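Side-chain contacts in fumarylacetoacetate hydrolase (Burkholderia xenovorans, PDB 5TI1), which probably hydrolyses fumarylacetoacetate to fumarate and acetoacetate, the last step of phenylalanine and tyrosine breakdown, at a site that binds a magnesium ion: residues B[87-90]-B[96-99]; B[206-211]-B[267-272]; B[297-302]-B[428-433]. All blocks are in the same frame, centred on the assembly; numbering follows the deposited sequence.

Contact 1: residues B[87-90]-B[96-99]; sequences SVFV and DFIA
With chi1 at 164°, Phe97 swings CG opposite its backbone N and brings its ring obliquely up to that of Phe89, whose own CG stands opposite the carbonyl carbon (chi1 -64°). The closest atoms are Phe89 CE1 and Phe97 CD1, 3.7 Å apart, with Phe97 CE1 4.0 Å from the same Phe89 CE1 and the planes inclined at 44°, an oblique pairing. Val88 touches both phenylalanines. Its CG2 sits over one face of the Phe89 ring, displaced toward the rim, and at the same time comes within 4.1 Å of Phe97 CB, close to the plane of the Phe97 ring. The other methyl, Val88 CG1, makes a loose van der Waals contact with Asp96 O, 4.2 Å away.

The first partner of the pair is a type I turn, Ser87 to Val90, reinforced by an ST turn in which Ser87 OG accepts from Phe89 N at 3.1 Å; the second is the short helix 95-99. Both belong to the N-terminal domain of the FAH family, where Phe89 also packs on helix 68-73 and Phe97 meets the ring of Phe44 in the antiparallel sheet.

Polar linkage between turn and helix runs through a single water. It donates to Val88 O at 2.8 Å and accepts from Phe97 N at 3.0 Å, bridging two backbone groups that do not bond directly. The carboxylate of Asp96, at the border of the apolar cluster, makes a salt bridge through OD2 to Arg91 in the connecting loop.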
# COMPACT_ATOMS: atom_id res chain seq x y z
N SER B 87 -11.43 -21.47 -14.06
CA SER B 87 -10.25 -22.19 -13.60
C SER B 87 -9.31 -21.20 -12.92
O SER B 87 -9.03 -20.13 -13.47
CB SER B 87 -9.54 -22.87 -14.77
OG SER B 87 -8.18 -23.16 -14.47
N VAL B 88 -8.82 -21.55 -11.72
CA VAL B 88 -7.88 -20.68 -11.02
C VAL B 88 -6.54 -20.59 -11.72
O VAL B 88 -5.73 -19.72 -11.37
CB VAL B 88 -7.62 -21.15 -9.58
CG1 VAL B 88 -8.88 -21.04 -8.73
CG2 VAL B 88 -7.07 -22.57 -9.58
N PHE B 89 -6.27 -21.47 -12.69
CA PHE B 89 -5.02 -21.45 -13.44
C PHE B 89 -5.07 -20.52 -14.64
O PHE B 89 -4.02 -20.18 -15.20
CB PHE B 89 -4.65 -22.87 -13.88
CG PHE B 89 -4.38 -23.81 -12.73
CD1 PHE B 89 -3.63 -23.39 -11.64
CD2 PHE B 89 -4.88 -25.11 -12.74
CE1 PHE B 89 -3.39 -24.26 -10.57
CE2 PHE B 89 -4.63 -25.97 -11.68
CZ PHE B 89 -3.89 -25.54 -10.60
N VAL B 90 -6.26 -20.09 -15.06
CA VAL B 90 -6.39 -19.10 -16.13
C VAL B 90 -6.72 -17.77 -15.49
O VAL B 90 -7.90 -17.38 -15.36
CB VAL B 90 -7.44 -19.51 -17.17
CG1 VAL B 90 -7.42 -18.53 -18.33
CG2 VAL B 90 -7.17 -20.91 -17.67
N ASP B 96 -5.98 -16.02 -6.74
CA ASP B 96 -7.11 -16.95 -6.60
C ASP B 96 -6.64 -18.36 -6.26
O ASP B 96 -7.26 -19.04 -5.44
CB ASP B 96 -7.93 -16.95 -7.90
CG ASP B 96 -8.77 -15.69 -8.06
OD1 ASP B 96 -8.85 -14.89 -7.12
OD2 ASP B 96 -9.36 -15.50 -9.14
N PHE B 97 -5.57 -18.84 -6.91
CA PHE B 97 -5.06 -20.17 -6.58
C PHE B 97 -4.46 -20.21 -5.18
O PHE B 97 -4.70 -21.17 -4.43
CB PHE B 97 -4.01 -20.61 -7.62
CG PHE B 97 -3.18 -21.77 -7.15
CD1 PHE B 97 -3.73 -23.03 -7.05
CD2 PHE B 97 -1.85 -21.59 -6.78
CE1 PHE B 97 -2.97 -24.11 -6.61
CE2 PHE B 97 -1.09 -22.66 -6.34
CZ PHE B 97 -1.65 -23.92 -6.25
N ILE B 98 -3.68 -19.19 -4.81
CA ILE B 98 -3.13 -19.13 -3.45
C ILE B 98 -4.25 -19.14 -2.42
O ILE B 98 -4.19 -19.88 -1.42
CB ILE B 98 -2.24 -17.89 -3.29
CG1 ILE B 98 -0.97 -18.01 -4.12
CG2 ILE B 98 -1.85 -17.70 -1.84
CD1 ILE B 98 -0.20 -16.68 -4.28
N ALA B 99 -5.31 -18.36 -2.66
CA ALA B 99 -6.43 -18.29 -1.72
C ALA B 99 -7.03 -19.65 -1.43
O ALA B 99 -7.67 -19.82 -0.39
CB ALA B 99 -7.51 -17.36 -2.27
O HOH W 1 -4.77 -17.79 -9.65

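Contact 2: residues B[206-211]-B[267-272]; sequences QLKLPD and QQWEYV
Trp269 and Gln206 are joined by a hydrogen bond, the one direct polar link between the strand end and the helix. Trp269 NE1 donates to Gln206 OE1 at 3.1 Å, nearly straight at 164°, and the oxygen lies at the edge of the indole, close to its plane. At the amide the approach is less regular: the donor is tilted from the carbonyl plane by 35°. The other end of that amide belongs to the dimer interface, since Gln206 NE2 bonds to Tyr313 OH and Glu181 O of the second subunit. The ammonium group of Lys208 is hydrogen-bonded away from the ring, to Gln212 O and to Leu209 O, the latter 3.2 Å from Lys208 NZ.

Apolar contact uses more of the indole. Lys208 lays its aliphatic chain across one face of the six-membered ring: CB is 3.6 Å from Trp269 CE3, and CD makes a CH-pi contact with the ring, 4.2 Å from its centroid. Two torsions arrange this, the first placing Lys208 CG opposite the backbone N and the second bending the chain (chi2 69°), after which the ammonium group is carried away from the indole. Gln206 CB adds a further touch, 3.6 Å from Trp269 CD1.

The end of strand 200-207 and the residue after it meet helix 264-270 around one indole, and Met182 of the second subunit packs on both Gln206 and Trp269. Gln267 and Tyr271, predicted to bind substrate, flank Trp269 in sequence, but their side chains take no part here. Held by an in-plane bond at its nitrogen and a lysine chain over its benzo ring, the indole is probably restricted in rotation, and the same Gln206 amide bonds to the second subunit through NE2.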
# COMPACT_ATOMS: atom_id res chain seq x y z
N GLN B 206 14.04 16.27 -5.12
CA GLN B 206 14.70 17.31 -4.34
C GLN B 206 15.98 16.76 -3.72
O GLN B 206 15.97 15.70 -3.08
CB GLN B 206 13.77 17.84 -3.24
CG GLN B 206 12.50 18.49 -3.75
CD GLN B 206 11.87 19.44 -2.74
OE1 GLN B 206 12.53 19.92 -1.81
NE2 GLN B 206 10.57 19.72 -2.92
N LEU B 207 17.07 17.48 -3.91
CA LEU B 207 18.38 17.12 -3.39
C LEU B 207 18.88 18.25 -2.50
O LEU B 207 18.74 19.42 -2.85
CB LEU B 207 19.38 16.87 -4.53
CG LEU B 207 18.92 15.99 -5.69
CD1 LEU B 207 19.94 16.00 -6.85
CD2 LEU B 207 18.69 14.57 -5.18
N LYS B 208 19.45 17.89 -1.35
CA LYS B 208 19.98 18.87 -0.41
C LYS B 208 21.50 18.79 -0.49
O LYS B 208 22.11 17.84 0.02
CB LYS B 208 19.47 18.63 1.00
CG LYS B 208 20.06 19.57 2.06
CD LYS B 208 19.58 21.01 1.91
CE LYS B 208 20.15 21.91 3.01
NZ LYS B 208 21.65 21.96 3.01
N LEU B 209 22.11 19.79 -1.15
CA LEU B 209 23.55 19.83 -1.29
C LEU B 209 24.18 20.48 -0.07
O LEU B 209 23.58 21.35 0.57
CB LEU B 209 23.93 20.60 -2.56
CG LEU B 209 23.31 20.01 -3.83
CD1 LEU B 209 23.62 20.88 -5.03
CD2 LEU B 209 23.78 18.58 -4.06
N PRO B 210 25.41 20.07 0.29
CA PRO B 210 26.02 20.57 1.53
C PRO B 210 26.33 22.05 1.52
O PRO B 210 26.42 22.66 2.59
CB PRO B 210 27.31 19.74 1.64
CG PRO B 210 27.62 19.34 0.22
CD PRO B 210 26.28 19.11 -0.42
N ASP B 211 26.49 22.66 0.34
CA ASP B 211 26.86 24.07 0.26
C ASP B 211 25.66 25.00 0.32
O ASP B 211 25.76 26.08 0.91
CB ASP B 211 27.64 24.33 -1.03
N GLN B 267 16.51 10.35 -0.32
CA GLN B 267 16.02 9.83 0.96
C GLN B 267 16.48 10.70 2.11
O GLN B 267 15.69 11.03 3.01
CB GLN B 267 16.47 8.38 1.17
CG GLN B 267 15.93 7.77 2.47
CD GLN B 267 16.41 6.34 2.72
OE1 GLN B 267 15.89 5.39 2.12
NE2 GLN B 267 17.38 6.18 3.61
N GLN B 268 17.76 11.07 2.11
CA GLN B 268 18.33 11.85 3.21
C GLN B 268 17.53 13.12 3.47
O GLN B 268 17.31 13.50 4.62
CB GLN B 268 19.78 12.20 2.89
CG GLN B 268 20.70 12.19 4.09
CD GLN B 268 20.94 10.79 4.62
OE1 GLN B 268 20.14 10.27 5.39
NE2 GLN B 268 22.04 10.17 4.19
N TRP B 269 17.09 13.79 2.40
CA TRP B 269 16.44 15.09 2.54
C TRP B 269 14.97 14.98 2.93
O TRP B 269 14.46 15.86 3.63
CB TRP B 269 16.60 15.87 1.24
CG TRP B 269 15.80 17.14 1.14
CD1 TRP B 269 14.87 17.44 0.18
CD2 TRP B 269 15.87 18.28 2.01
NE1 TRP B 269 14.37 18.70 0.40
CE2 TRP B 269 14.96 19.24 1.51
CE3 TRP B 269 16.62 18.58 3.15
CZ2 TRP B 269 14.77 20.47 2.13
CZ3 TRP B 269 16.43 19.82 3.76
CH2 TRP B 269 15.51 20.75 3.25
N GLU B 270 14.27 13.91 2.52
CA GLU B 270 12.82 13.84 2.71
C GLU B 270 12.39 13.10 3.97
O GLU B 270 11.25 13.31 4.41
CB GLU B 270 12.16 13.14 1.52
CG GLU B 270 12.42 11.64 1.54
CD GLU B 270 11.78 10.88 0.40
OE1 GLU B 270 10.96 11.47 -0.35
OE2 GLU B 270 12.11 9.68 0.25
N TYR B 271 13.24 12.26 4.57
CA TYR B 271 12.72 11.14 5.35
C TYR B 271 12.37 11.47 6.80
O TYR B 271 11.68 10.67 7.44
CB TYR B 271 13.70 9.96 5.33
CG TYR B 271 14.81 10.02 6.34
CD1 TYR B 271 15.98 10.73 6.08
CD2 TYR B 271 14.71 9.34 7.55
CE1 TYR B 271 17.01 10.78 7.00
CE2 TYR B 271 15.73 9.38 8.48
CZ TYR B 271 16.88 10.10 8.20
OH TYR B 271 17.88 10.13 9.14
N VAL B 272 12.84 12.59 7.35
CA VAL B 272 12.47 12.93 8.73
C VAL B 272 11.20 13.78 8.70
O VAL B 272 11.16 14.81 8.02
CB VAL B 272 13.61 13.65 9.46
CG1 VAL B 272 13.19 13.99 10.88
CG2 VAL B 272 14.86 12.78 9.48

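Contact 3: residues B[297-302]-B[428-433]; sequences EPFRVA and YRVGFG
Pro298 touches Tyr428 at the outer margin of this contact, its CB 4.4 Å from Tyr428 OH. Pro298 CB also rests over one face of the Phe299 ring, offset toward the rim.

Phe299 carries the contact. Chi1 of -50° sets CG opposite the carbonyl carbon and sends the ring across to strand 429-440, where its far end meets Val430 and Tyr428. Phe299 CE2 is 3.5 Å from Val430 CG2, while Phe299 CZ lies 3.7 Å from Tyr428 OH and 4.1 Å from Tyr428 CZ. Both partners approach the phenyl obliquely. Tyr428, coming from the opposite direction, brings its phenolic end forward, and Val430 offers CB and the CG2 methyl.

Phe299 and Tyr428 lie just before strands 300-301 and 429-440, which belong to the curled mixed sheet of the FAH C-terminal domain but are not paired neighbours in it: 321-331 and 416-424 lie between them in the order of pairing. The buried Phe299 ring joins them, and Val430 also packs on Val291 of strand 284-292, in the other mixed sheet.

Arg300 then folds back on Glu297, three residues earlier. Its guanidinium takes the carboxylate side-on, Arg300 NH2 to Glu297 OE1 at 2.8 Å and Arg300 NE to Glu297 OE2 at 3.0 Å, which should fix both groups in rotation. A second carboxylate, Glu249, also pairs with Arg300 NH2, and NH1 is held by Glu319 O.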
# COMPACT_ATOMS: atom_id res chain seq x y z
N GLU B 297 11.52 -26.00 2.80
CA GLU B 297 11.64 -26.71 4.07
C GLU B 297 12.97 -27.45 4.23
O GLU B 297 13.57 -27.33 5.31
CB GLU B 297 10.46 -27.67 4.24
CG GLU B 297 10.45 -28.40 5.58
CD GLU B 297 10.41 -27.45 6.76
OE1 GLU B 297 9.78 -26.37 6.65
OE2 GLU B 297 11.01 -27.77 7.80
N PRO B 298 13.50 -28.17 3.23
CA PRO B 298 14.81 -28.84 3.42
C PRO B 298 15.96 -27.89 3.71
O PRO B 298 17.05 -28.37 4.03
CB PRO B 298 15.03 -29.57 2.08
CG PRO B 298 13.67 -29.73 1.50
CD PRO B 298 12.92 -28.50 1.92
N PHE B 299 15.76 -26.58 3.62
CA PHE B 299 16.85 -25.63 3.81
C PHE B 299 16.64 -24.76 5.04
O PHE B 299 17.38 -23.79 5.25
CB PHE B 299 17.04 -24.81 2.53
CG PHE B 299 17.14 -25.67 1.31
CD1 PHE B 299 18.35 -26.27 0.97
CD2 PHE B 299 16.03 -25.94 0.54
CE1 PHE B 299 18.45 -27.10 -0.13
CE2 PHE B 299 16.12 -26.77 -0.57
CZ PHE B 299 17.34 -27.36 -0.90
N ARG B 300 15.67 -25.11 5.89
CA ARG B 300 15.47 -24.43 7.16
C ARG B 300 16.67 -24.65 8.08
O ARG B 300 17.20 -25.76 8.18
CB ARG B 300 14.18 -24.93 7.82
CG ARG B 300 13.93 -24.41 9.23
CD ARG B 300 12.76 -25.15 9.87
NE ARG B 300 11.54 -25.07 9.06
CZ ARG B 300 10.67 -24.07 9.10
NH1 ARG B 300 10.88 -23.04 9.91
NH2 ARG B 300 9.59 -24.09 8.34
N VAL B 301 17.12 -23.58 8.74
CA VAL B 301 18.31 -23.60 9.58
C VAL B 301 18.09 -22.68 10.78
O VAL B 301 17.12 -21.91 10.83
CB VAL B 301 19.59 -23.17 8.83
CG1 VAL B 301 19.99 -24.21 7.79
CG2 VAL B 301 19.40 -21.80 8.20
N ALA B 302 19.01 -22.76 11.73
CA ALA B 302 18.92 -21.98 12.95
C ALA B 302 19.21 -20.51 12.68
O ALA B 302 20.26 -20.16 12.11
CB ALA B 302 19.88 -22.52 14.00
N TYR B 428 21.98 -30.88 -6.08
CA TYR B 428 20.90 -30.16 -6.72
C TYR B 428 20.73 -28.81 -6.04
O TYR B 428 21.33 -28.53 -5.00
CB TYR B 428 19.59 -30.95 -6.69
CG TYR B 428 18.92 -30.96 -5.33
CD1 TYR B 428 19.49 -31.64 -4.26
CD2 TYR B 428 17.72 -30.30 -5.11
CE1 TYR B 428 18.90 -31.66 -3.02
CE2 TYR B 428 17.10 -30.31 -3.86
CZ TYR B 428 17.70 -31.00 -2.82
OH TYR B 428 17.12 -31.04 -1.56
N ARG B 429 19.88 -27.98 -6.64
CA ARG B 429 19.55 -26.67 -6.12
C ARG B 429 18.04 -26.46 -6.14
O ARG B 429 17.31 -27.08 -6.91
CB ARG B 429 20.23 -25.55 -6.92
CG ARG B 429 21.75 -25.56 -6.85
CD ARG B 429 22.33 -24.36 -7.57
NE ARG B 429 23.78 -24.29 -7.39
CZ ARG B 429 24.55 -23.35 -7.93
NH1 ARG B 429 24.00 -22.41 -8.68
NH2 ARG B 429 25.86 -23.35 -7.73
N VAL B 430 17.60 -25.57 -5.26
CA VAL B 430 16.25 -25.04 -5.25
C VAL B 430 16.43 -23.53 -5.36
O VAL B 430 16.81 -22.88 -4.38
CB VAL B 430 15.48 -25.43 -3.98
CG1 VAL B 430 14.15 -24.70 -3.86
CG2 VAL B 430 15.26 -26.93 -3.97
N GLY B 431 16.24 -22.99 -6.56
CA GLY B 431 16.67 -21.64 -6.88
C GLY B 431 15.52 -20.71 -7.25
O GLY B 431 14.37 -21.12 -7.42
N PHE B 432 15.88 -19.43 -7.41
CA PHE B 432 14.89 -18.36 -7.52
C PHE B 432 14.88 -17.67 -8.88
O PHE B 432 14.07 -16.75 -9.09
CB PHE B 432 15.14 -17.32 -6.42
CG PHE B 432 14.67 -17.75 -5.06
CD1 PHE B 432 15.41 -18.63 -4.30
CD2 PHE B 432 13.48 -17.24 -4.54
CE1 PHE B 432 14.98 -19.02 -3.05
CE2 PHE B 432 13.04 -17.63 -3.28
CZ PHE B 432 13.79 -18.51 -2.54
N GLY B 433 15.72 -18.09 -9.82
CA GLY B 433 15.78 -17.31 -11.05
C GLY B 433 16.49 -15.99 -10.80
O GLY B 433 17.37 -15.87 -9.95

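Read from the N terminus, the three contacts follow in series, each closing before the next opens; none nests or crosses. Contact 1 closes a very short loop within the N-terminal domain, joining a turn to the helix just after it. In the C-terminal domain, contact 2 closes a loop of 55 residues that takes in several strands and brings strand 200-207 to helix 264-270 at the dimer interface. Contact 3 spans 125 residues and returns the chain to strand 429-440, which pairs with 200-207 in one sheet, although the centres of contacts 2 and 3 are 40 Å apart. Contacts 1 and 3 come within about 13 Å at their nearest atoms.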